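Local coordinates for protein putative glycosidase ph117-related (Bacteroides thetaiotaomicron, PDB 5A7V) that probably acts on beta-linked mannosides as a family GH130 enzyme, and binds mannose in its pocket, at residues 59-62 / 67-70; 93-98 / 103-108; 126-131 / 159-164. One frame throughout, in Å; residues are numbered along the deposited sequence.

Contact 1: 59-62 / 67-70; sequences KFYC and DYVA
F60 O takes a hydrogen bond from V69 N at 2.8 Å, with Y68 CA close beside at 3.2 Å as a CA-H...O contact. The first is a nearly straight bond, 166° at the hydrogen. With the return bond from F60 N to V69 O (2.9 Å), it makes F60 and V69 an antiparallel hydrogen-bonded pair, the central pair of a short two-stranded beta hairpin. One residue on, Y61 and Y68 form a non-hydrogen-bonded pair, their CA atoms only 4.2 Å apart. Their side chains share one face of the hairpin, while those of F60 and V69 lie on the other. The axes of 60-62 and 67-69 run at 126° to each other, well short of antiparallel, so the two strands are strongly skewed.

On the tyrosine face, the closeness of the two CA atoms puts Y61 CB over the Y68 ring as a CH-pi contact. Y61 CG lies anti to the backbone N, which turns the CD2 edge of its ring onto the face of Y68 in a T-shaped pair, with planes 75° apart. The face bearing F60, C62 and V69 packs on R108 of strand 107-114, with F60 and V69 side by side. Near the chain ends of the pair, K59 bends back at its second torsion and lays CD along A70, 3.9 Å from A70 CB. Toward the turn, C62 N donates to D67 O at 2.9 Å, while V69 CG2 sits 4.1 Å from C62 CB.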
# COMPACT_ATOMS: atom_id res chain seq x y z
N LYS A 59 -1.22 -2.77 25.76
CA LYS A 59 -0.86 -4.18 25.72
C LYS A 59 -2.02 -4.98 25.11
O LYS A 59 -3.18 -4.57 25.15
CB LYS A 59 -0.57 -4.67 27.15
CG LYS A 59 0.43 -3.86 27.96
CD LYS A 59 1.80 -3.94 27.34
CE LYS A 59 2.83 -3.14 28.13
NZ LYS A 59 3.15 -3.81 29.43
N PHE A 60 -1.66 -6.13 24.58
CA PHE A 60 -2.55 -7.10 23.93
C PHE A 60 -2.19 -8.46 24.44
O PHE A 60 -1.01 -8.81 24.42
CB PHE A 60 -2.21 -7.02 22.40
CG PHE A 60 -2.78 -8.09 21.55
CD1 PHE A 60 -4.14 -8.33 21.54
CD2 PHE A 60 -1.96 -8.87 20.70
CE1 PHE A 60 -4.69 -9.27 20.69
CE2 PHE A 60 -2.54 -9.82 19.89
CZ PHE A 60 -3.90 -10.03 19.90
N TYR A 61 -3.19 -9.29 24.82
CA TYR A 61 -2.90 -10.70 25.11
C TYR A 61 -2.78 -11.44 23.79
O TYR A 61 -3.79 -11.67 23.10
CB TYR A 61 -3.99 -11.32 26.00
CG TYR A 61 -3.64 -12.69 26.50
CD1 TYR A 61 -3.99 -13.82 25.78
CD2 TYR A 61 -2.98 -12.86 27.70
CE1 TYR A 61 -3.71 -15.09 26.24
CE2 TYR A 61 -2.69 -14.11 28.20
CZ TYR A 61 -3.07 -15.23 27.47
OH TYR A 61 -2.76 -16.47 28.00
N CYS A 62 -1.58 -11.81 23.42
CA CYS A 62 -1.32 -12.42 22.13
C CYS A 62 -1.74 -13.89 22.25
O CYS A 62 -1.22 -14.64 23.09
CB CYS A 62 0.17 -12.31 21.75
SG CYS A 62 0.59 -13.31 20.31
N ASP A 67 0.64 -14.35 26.34
CA ASP A 67 1.03 -13.31 27.32
C ASP A 67 0.82 -11.97 26.67
O ASP A 67 0.55 -11.87 25.45
CB ASP A 67 2.50 -13.42 27.83
CG ASP A 67 2.74 -12.72 29.23
OD1 ASP A 67 1.85 -12.07 29.86
OD2 ASP A 67 3.90 -12.79 29.67
N TYR A 68 0.90 -10.95 27.49
CA TYR A 68 0.69 -9.59 27.07
C TYR A 68 1.93 -9.07 26.36
O TYR A 68 3.06 -9.21 26.86
CB TYR A 68 0.33 -8.70 28.28
CG TYR A 68 -1.11 -8.87 28.67
CD1 TYR A 68 -2.11 -8.15 28.02
CD2 TYR A 68 -1.47 -9.77 29.60
CE1 TYR A 68 -3.43 -8.32 28.33
CE2 TYR A 68 -2.82 -9.98 29.94
CZ TYR A 68 -3.77 -9.24 29.27
OH TYR A 68 -5.10 -9.51 29.56
N VAL A 69 1.69 -8.46 25.21
CA VAL A 69 2.74 -7.84 24.41
C VAL A 69 2.37 -6.39 24.14
O VAL A 69 1.20 -6.06 23.94
CB VAL A 69 2.99 -8.58 23.08
CG1 VAL A 69 3.36 -10.01 23.33
CG2 VAL A 69 1.83 -8.53 22.14
N ALA A 70 3.40 -5.51 24.11
CA ALA A 70 3.21 -4.12 23.74
C ALA A 70 3.22 -4.03 22.20
O ALA A 70 4.25 -3.76 21.53
CB ALA A 70 4.26 -3.23 24.41

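Contact 2: 93-98 / 103-108; sequences RAEDKS and GHRTSR. With MAN (alpha-D-mannopyranose), chain D; BMA (beta-D-mannopyranose), chain C; SO4 (sulfate ion), chain G.
A chi1 of 67° swings the D96 carboxylate between its own backbone N and carbonyl carbon, facing T106 and R108 across the turn. D96 OD1 is there gripped by three donors: S98 N, which closes an Asx turn, S98 OG at 2.7 Å, and T106 N at 3.2 Å, the last reaching it from above the carboxylate plane. R108 NH1 gives D96 OD2 a nearly straight hydrogen bond (2.9 Å, 172°) that is part of a salt bridge. The bond lies in the guanidinium plane but meets the carboxylate from above. With D96 OD2 at its edge and T106 CG2 over its centre, the guanidinium is held at both edge and face. T106 OG1 bonds separately to P141 O.

A second charged cluster lies on the side of E95. R105, bent at its second torsion, crosses E95 at about a right angle and bonds E95 OE1 through NH1 at 2.8 Å; D75 is a second partner of this arginine. R93 stretches fully from CG to NE, with NE giving a bond to S107 OG at 2.9 Å and NH2 a weak one to E95 OE2. This leaves R93 NH1 and NH2 edge-on to mannose O3 and O4, whose alpha and beta anomers overlap; NH1 also bridges to D146. G103 CA lies 3.3 Å from O4 of the beta anomer. Backbone bonds pair A94 with R108 in an antiparallel hairpin, whose end, through R93 and G103, forms one wall of the mannose pocket.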
# COMPACT_ATOMS: atom_id res chain seq x y z
N ARG A 93 -0.16 -1.07 10.15
CA ARG A 93 0.80 -2.10 10.53
C ARG A 93 1.50 -1.67 11.82
O ARG A 93 2.15 -0.64 11.83
CB ARG A 93 1.82 -2.30 9.40
CG ARG A 93 2.83 -3.38 9.70
CD ARG A 93 3.89 -3.54 8.61
NE ARG A 93 4.90 -4.48 8.97
CZ ARG A 93 5.94 -4.82 8.20
NH1 ARG A 93 6.02 -4.41 6.93
NH2 ARG A 93 6.93 -5.54 8.72
N ALA A 94 1.46 -2.50 12.84
CA ALA A 94 2.07 -2.21 14.12
C ALA A 94 3.02 -3.32 14.48
O ALA A 94 2.72 -4.51 14.33
CB ALA A 94 1.01 -2.11 15.19
N GLU A 95 4.22 -2.93 14.93
CA GLU A 95 5.25 -3.87 15.36
C GLU A 95 5.57 -3.74 16.84
O GLU A 95 5.63 -2.60 17.37
CB GLU A 95 6.54 -3.71 14.54
CG GLU A 95 6.39 -4.22 13.12
CD GLU A 95 7.67 -4.03 12.30
OE1 GLU A 95 8.44 -3.05 12.58
OE2 GLU A 95 7.88 -4.87 11.38
N ASP A 96 5.75 -4.91 17.47
CA ASP A 96 6.18 -5.04 18.87
C ASP A 96 7.71 -5.05 18.96
O ASP A 96 8.40 -4.79 17.95
CB ASP A 96 5.50 -6.28 19.49
CG ASP A 96 5.96 -7.60 18.89
OD1 ASP A 96 6.96 -7.66 18.14
OD2 ASP A 96 5.31 -8.62 19.23
N LYS A 97 8.23 -5.36 20.15
CA LYS A 97 9.69 -5.36 20.40
C LYS A 97 10.26 -6.79 20.51
O LYS A 97 11.28 -7.03 21.20
CB LYS A 97 10.02 -4.51 21.63
CG LYS A 97 9.76 -3.02 21.39
CD LYS A 97 10.09 -2.16 22.59
CE LYS A 97 9.78 -0.70 22.30
NZ LYS A 97 10.28 0.21 23.37
N SER A 98 9.64 -7.71 19.73
CA SER A 98 10.03 -9.11 19.80
C SER A 98 11.27 -9.48 18.99
O SER A 98 11.76 -10.63 19.06
CB SER A 98 8.85 -10.02 19.41
OG SER A 98 8.50 -9.83 18.02
N GLY A 103 11.79 -6.89 9.65
CA GLY A 103 11.14 -8.18 9.48
C GLY A 103 11.31 -9.17 10.61
O GLY A 103 10.87 -10.33 10.51
N HIS A 104 11.94 -8.74 11.71
CA HIS A 104 12.19 -9.62 12.86
C HIS A 104 11.26 -9.38 14.02
O HIS A 104 11.47 -9.98 15.09
CB HIS A 104 13.66 -9.48 13.32
CG HIS A 104 14.64 -10.01 12.33
ND1 HIS A 104 15.92 -10.29 12.64
CD2 HIS A 104 14.48 -10.39 11.04
CE1 HIS A 104 16.54 -10.79 11.59
NE2 HIS A 104 15.70 -10.79 10.59
N ARG A 105 10.24 -8.55 13.84
CA ARG A 105 9.23 -8.34 14.88
C ARG A 105 7.97 -9.13 14.50
O ARG A 105 7.97 -9.90 13.52
CB ARG A 105 8.90 -6.83 15.00
CG ARG A 105 10.10 -5.92 15.25
CD ARG A 105 10.78 -5.43 13.98
NE ARG A 105 11.82 -4.47 14.33
CZ ARG A 105 11.61 -3.21 14.63
NH1 ARG A 105 10.42 -2.63 14.49
NH2 ARG A 105 12.64 -2.46 15.09
N THR A 106 6.90 -8.96 15.25
CA THR A 106 5.58 -9.49 14.83
C THR A 106 4.70 -8.29 14.47
O THR A 106 4.55 -7.33 15.28
CB THR A 106 4.91 -10.31 15.97
OG1 THR A 106 5.74 -11.42 16.33
CG2 THR A 106 3.55 -10.84 15.50
N SER A 107 4.11 -8.34 13.27
CA SER A 107 3.20 -7.32 12.79
C SER A 107 1.74 -7.74 13.07
O SER A 107 1.33 -8.88 12.80
CB SER A 107 3.39 -7.13 11.27
OG SER A 107 4.66 -6.50 11.01
N ARG A 108 0.99 -6.78 13.56
CA ARG A 108 -0.44 -6.91 13.84
C ARG A 108 -1.09 -5.61 13.39
O ARG A 108 -0.45 -4.55 13.39
CB ARG A 108 -0.68 -7.15 15.34
CG ARG A 108 0.02 -8.39 15.87
CD ARG A 108 -0.18 -8.61 17.37
NE ARG A 108 0.52 -9.78 17.88
CZ ARG A 108 1.76 -9.79 18.40
NH1 ARG A 108 2.52 -8.69 18.33
NH2 ARG A 108 2.27 -10.89 18.90
C1 MAN D . 10.99 -7.22 4.13
C2 MAN D . 10.23 -5.98 4.26
C3 MAN D . 9.67 -6.02 5.66
C4 MAN D . 8.89 -7.30 5.99
C5 MAN D . 9.65 -8.54 5.55
C6 MAN D . 8.76 -9.75 5.40
O1 MAN D . 12.18 -7.31 4.82
O2 MAN D . 9.12 -5.90 3.37
O3 MAN D . 8.79 -4.93 5.95
O4 MAN D . 8.67 -7.38 7.40
O5 MAN D . 10.26 -8.37 4.29
O6 MAN D . 7.70 -9.55 4.46
C1 BMA C . 11.04 -7.05 4.13
C2 BMA C . 10.22 -5.84 4.58
C3 BMA C . 9.67 -6.11 5.96
C4 BMA C . 8.92 -7.43 5.98
C5 BMA C . 9.71 -8.55 5.30
C6 BMA C . 8.91 -9.83 5.16
O1 BMA C . 11.67 -6.93 2.86
O2 BMA C . 9.10 -5.64 3.70
O3 BMA C . 8.83 -5.01 6.47
O4 BMA C . 8.67 -7.76 7.36
O5 BMA C . 10.18 -8.19 3.98
O6 BMA C . 7.71 -9.66 4.41
S SO4 G . 16.73 -10.43 16.00
O1 SO4 G . 15.51 -11.24 15.63
O2 SO4 G . 17.83 -11.41 16.20
O3 SO4 G . 16.34 -9.68 17.21
O4 SO4 G . 17.14 -9.34 15.02
O HOH W 1 8.90 -7.46 11.53
O HOH W 2 10.35 -4.38 10.28
O HOH W 3 5.20 -11.23 19.20
O HOH W 4 8.72 -12.02 16.46

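Contact 3: 126-131 / 159-164; sequences PVFYPD and MTYTQW. With BMA (beta-D-mannopyranose), chain C; MAN (alpha-D-mannopyranose), chain D.
No backbone atoms pair between 126-131, an irregular loop segment, and 159-164, an extended strand; their nearest CA atoms, those of F128 and Y161, stand 10.7 Å apart. Side chains alone span that distance, and the buried surface is correspondingly small, 144 Å² summed over both sides. F128 does the reaching. Its CG is anti to the backbone N (chi1 -169°), which sends the ring out toward the strand, where its CE2-CZ edge meets the ring face of Y161. F128 CZ comes within 3.5 Å of Y161 CZ, and CE2 lies over the centre of the tyrosine ring. With planes at 89° and centroids 4.8 Å apart, this is a nearly perpendicular T-shaped pair.

The join links two four-stranded antiparallel sheets, consistent with neighbouring blades of the five-bladed beta-propeller known for GH130 enzymes: the loop follows strand 121-122 of one, and 159-164 belongs to the other. M159 adds a Met-aromatic contact over a face of F128, its SD 4.2 Å from the ring centroid, although this describes one of two modelled conformers. Around the same phenyl group, K184 makes a cation-pi contact and W182 an edge-to-face one. Y161 OH is bonded to E139, as is Q163 NE2, so both side chains are held from outside the two segments. Further along the strand, W164 turns an indole face to the mannose, with CD2 3.5 Å from C6 of the beta anomer.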
# COMPACT_ATOMS: atom_id res chain seq x y z
N PRO A 126 -5.19 -4.76 18.79
CA PRO A 126 -5.26 -4.94 17.31
C PRO A 126 -6.54 -5.68 16.90
O PRO A 126 -7.14 -6.37 17.72
CB PRO A 126 -3.97 -5.74 17.01
CG PRO A 126 -3.76 -6.54 18.29
CD PRO A 126 -4.13 -5.59 19.39
N VAL A 127 -6.86 -5.55 15.61
CA VAL A 127 -8.05 -6.20 15.03
C VAL A 127 -7.69 -7.37 14.16
O VAL A 127 -8.59 -8.15 13.77
CB VAL A 127 -8.94 -5.24 14.22
CG1 VAL A 127 -9.46 -4.13 15.11
CG2 VAL A 127 -8.21 -4.67 13.02
N PHE A 128 -6.42 -7.55 13.77
CA PHE A 128 -6.02 -8.61 12.84
C PHE A 128 -4.60 -9.02 13.20
O PHE A 128 -3.72 -8.15 13.35
CB PHE A 128 -6.12 -8.11 11.40
CG PHE A 128 -5.98 -9.20 10.35
CD1 PHE A 128 -7.04 -10.11 10.16
CD2 PHE A 128 -4.89 -9.28 9.51
CE1 PHE A 128 -6.95 -11.08 9.18
CE2 PHE A 128 -4.79 -10.24 8.53
CZ PHE A 128 -5.84 -11.15 8.34
N TYR A 129 -4.36 -10.32 13.37
CA TYR A 129 -3.10 -10.79 13.95
C TYR A 129 -2.94 -12.27 13.75
O TYR A 129 -3.98 -12.99 13.55
CB TYR A 129 -3.07 -10.43 15.45
CG TYR A 129 -4.39 -10.62 16.23
CD1 TYR A 129 -4.80 -11.87 16.69
CD2 TYR A 129 -5.25 -9.56 16.39
CE1 TYR A 129 -6.04 -12.03 17.32
CE2 TYR A 129 -6.47 -9.69 17.05
CZ TYR A 129 -6.85 -10.92 17.52
OH TYR A 129 -8.04 -11.08 18.20
N PRO A 130 -1.74 -12.81 13.91
CA PRO A 130 -1.55 -14.25 13.84
C PRO A 130 -2.23 -14.94 15.03
O PRO A 130 -2.32 -14.38 16.14
CB PRO A 130 -0.04 -14.43 13.86
CG PRO A 130 0.48 -13.18 14.48
CD PRO A 130 -0.45 -12.10 14.07
N ASP A 131 -2.84 -16.09 14.77
CA ASP A 131 -3.67 -16.79 15.79
C ASP A 131 -3.62 -18.29 15.54
O ASP A 131 -2.95 -18.77 14.60
CB ASP A 131 -5.08 -16.14 15.80
CG ASP A 131 -5.91 -16.33 17.08
OD1 ASP A 131 -5.66 -17.26 17.89
OD2 ASP A 131 -6.83 -15.46 17.26
N MET A 159 -9.30 -7.48 1.97
CA MET A 159 -7.94 -7.08 2.40
C MET A 159 -6.92 -7.97 1.73
O MET A 159 -7.00 -9.22 1.83
CB MET A 159 -7.74 -7.30 3.90
CG MET A 159 -6.35 -6.92 4.43
SD MET A 159 -5.90 -7.60 6.02
CE MET A 159 -7.08 -6.74 7.05
N THR A 160 -5.94 -7.35 1.07
CA THR A 160 -4.74 -8.06 0.66
C THR A 160 -3.63 -7.71 1.70
O THR A 160 -3.59 -6.60 2.23
CB THR A 160 -4.28 -7.64 -0.73
OG1 THR A 160 -3.90 -6.27 -0.71
CG2 THR A 160 -5.38 -7.85 -1.80
N TYR A 161 -2.83 -8.68 2.05
CA TYR A 161 -1.75 -8.46 3.05
C TYR A 161 -0.68 -9.51 2.88
O TYR A 161 -0.83 -10.45 2.10
CB TYR A 161 -2.36 -8.48 4.46
CG TYR A 161 -2.79 -9.85 4.97
CD1 TYR A 161 -4.03 -10.41 4.56
CD2 TYR A 161 -2.02 -10.52 5.84
CE1 TYR A 161 -4.42 -11.64 4.98
CE2 TYR A 161 -2.38 -11.79 6.31
CZ TYR A 161 -3.63 -12.36 5.89
OH TYR A 161 -4.04 -13.59 6.42
N THR A 162 0.47 -9.31 3.58
CA THR A 162 1.53 -10.29 3.56
C THR A 162 1.52 -11.18 4.80
O THR A 162 1.49 -10.66 5.94
CB THR A 162 2.91 -9.58 3.54
OG1 THR A 162 2.88 -8.58 2.53
CG2 THR A 162 3.99 -10.59 3.23
N GLN A 163 1.57 -12.49 4.59
CA GLN A 163 1.82 -13.45 5.65
C GLN A 163 3.33 -13.61 5.78
O GLN A 163 3.99 -13.89 4.78
CB GLN A 163 1.17 -14.82 5.30
CG GLN A 163 -0.31 -14.73 5.06
CD GLN A 163 -0.86 -16.07 4.67
OE1 GLN A 163 -0.48 -16.66 3.63
NE2 GLN A 163 -1.80 -16.56 5.43
N TRP A 164 3.85 -13.51 7.00
CA TRP A 164 5.28 -13.64 7.20
C TRP A 164 5.59 -14.64 8.31
O TRP A 164 5.23 -14.43 9.49
CB TRP A 164 5.92 -12.28 7.46
CG TRP A 164 7.42 -12.20 7.66
CD1 TRP A 164 8.03 -11.49 8.64
CD2 TRP A 164 8.45 -12.81 6.88
NE1 TRP A 164 9.39 -11.55 8.49
CE2 TRP A 164 9.70 -12.36 7.42
CE3 TRP A 164 8.48 -13.64 5.76
CZ2 TRP A 164 10.94 -12.72 6.89
CZ3 TRP A 164 9.73 -13.99 5.21
CH2 TRP A 164 10.95 -13.52 5.77
C1 BMA C . 11.04 -7.05 4.13
C2 BMA C . 10.22 -5.84 4.58
C3 BMA C . 9.67 -6.11 5.96
C4 BMA C . 8.92 -7.43 5.98
C5 BMA C . 9.71 -8.55 5.30
C6 BMA C . 8.91 -9.83 5.16
O1 BMA C . 11.67 -6.93 2.86
O2 BMA C . 9.10 -5.64 3.70
O3 BMA C . 8.83 -5.01 6.47
O4 BMA C . 8.67 -7.76 7.36
O5 BMA C . 10.18 -8.19 3.98
O6 BMA C . 7.71 -9.66 4.41
C1 MAN D . 10.99 -7.22 4.13
C2 MAN D . 10.23 -5.98 4.26
C3 MAN D . 9.67 -6.02 5.66
C4 MAN D . 8.89 -7.30 5.99
C5 MAN D . 9.65 -8.54 5.55
C6 MAN D . 8.76 -9.75 5.40
O1 MAN D . 12.18 -7.31 4.82
O2 MAN D . 9.12 -5.90 3.37
O3 MAN D . 8.79 -4.93 5.95
O4 MAN D . 8.67 -7.38 7.40
O5 MAN D . 10.26 -8.37 4.29
O6 MAN D . 7.70 -9.55 4.46

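From the N terminus the three contacts follow in series, none nesting or crossing. Contact 1 closes the loop 63-66, contact 2 the residues 99-102 at the head of a longer hairpin loop, and contact 3 the longer excursion 132-158, with a short helix and strand 143-151. R108 joins all three: it belongs to contact 2, is shared with the hairpin of contact 1 and, through CG, packs against Y129 CB of the loop in contact 3. F60 also packs on P126 and Y129. At the pocket, G103 O probably accepts a hydrogen bond from W164 NE1 (2.8 Å), joining contacts 2 and 3 beside the mannose. The outlying hairpin is thereby fastened to the first sheet, and that sheet to the second.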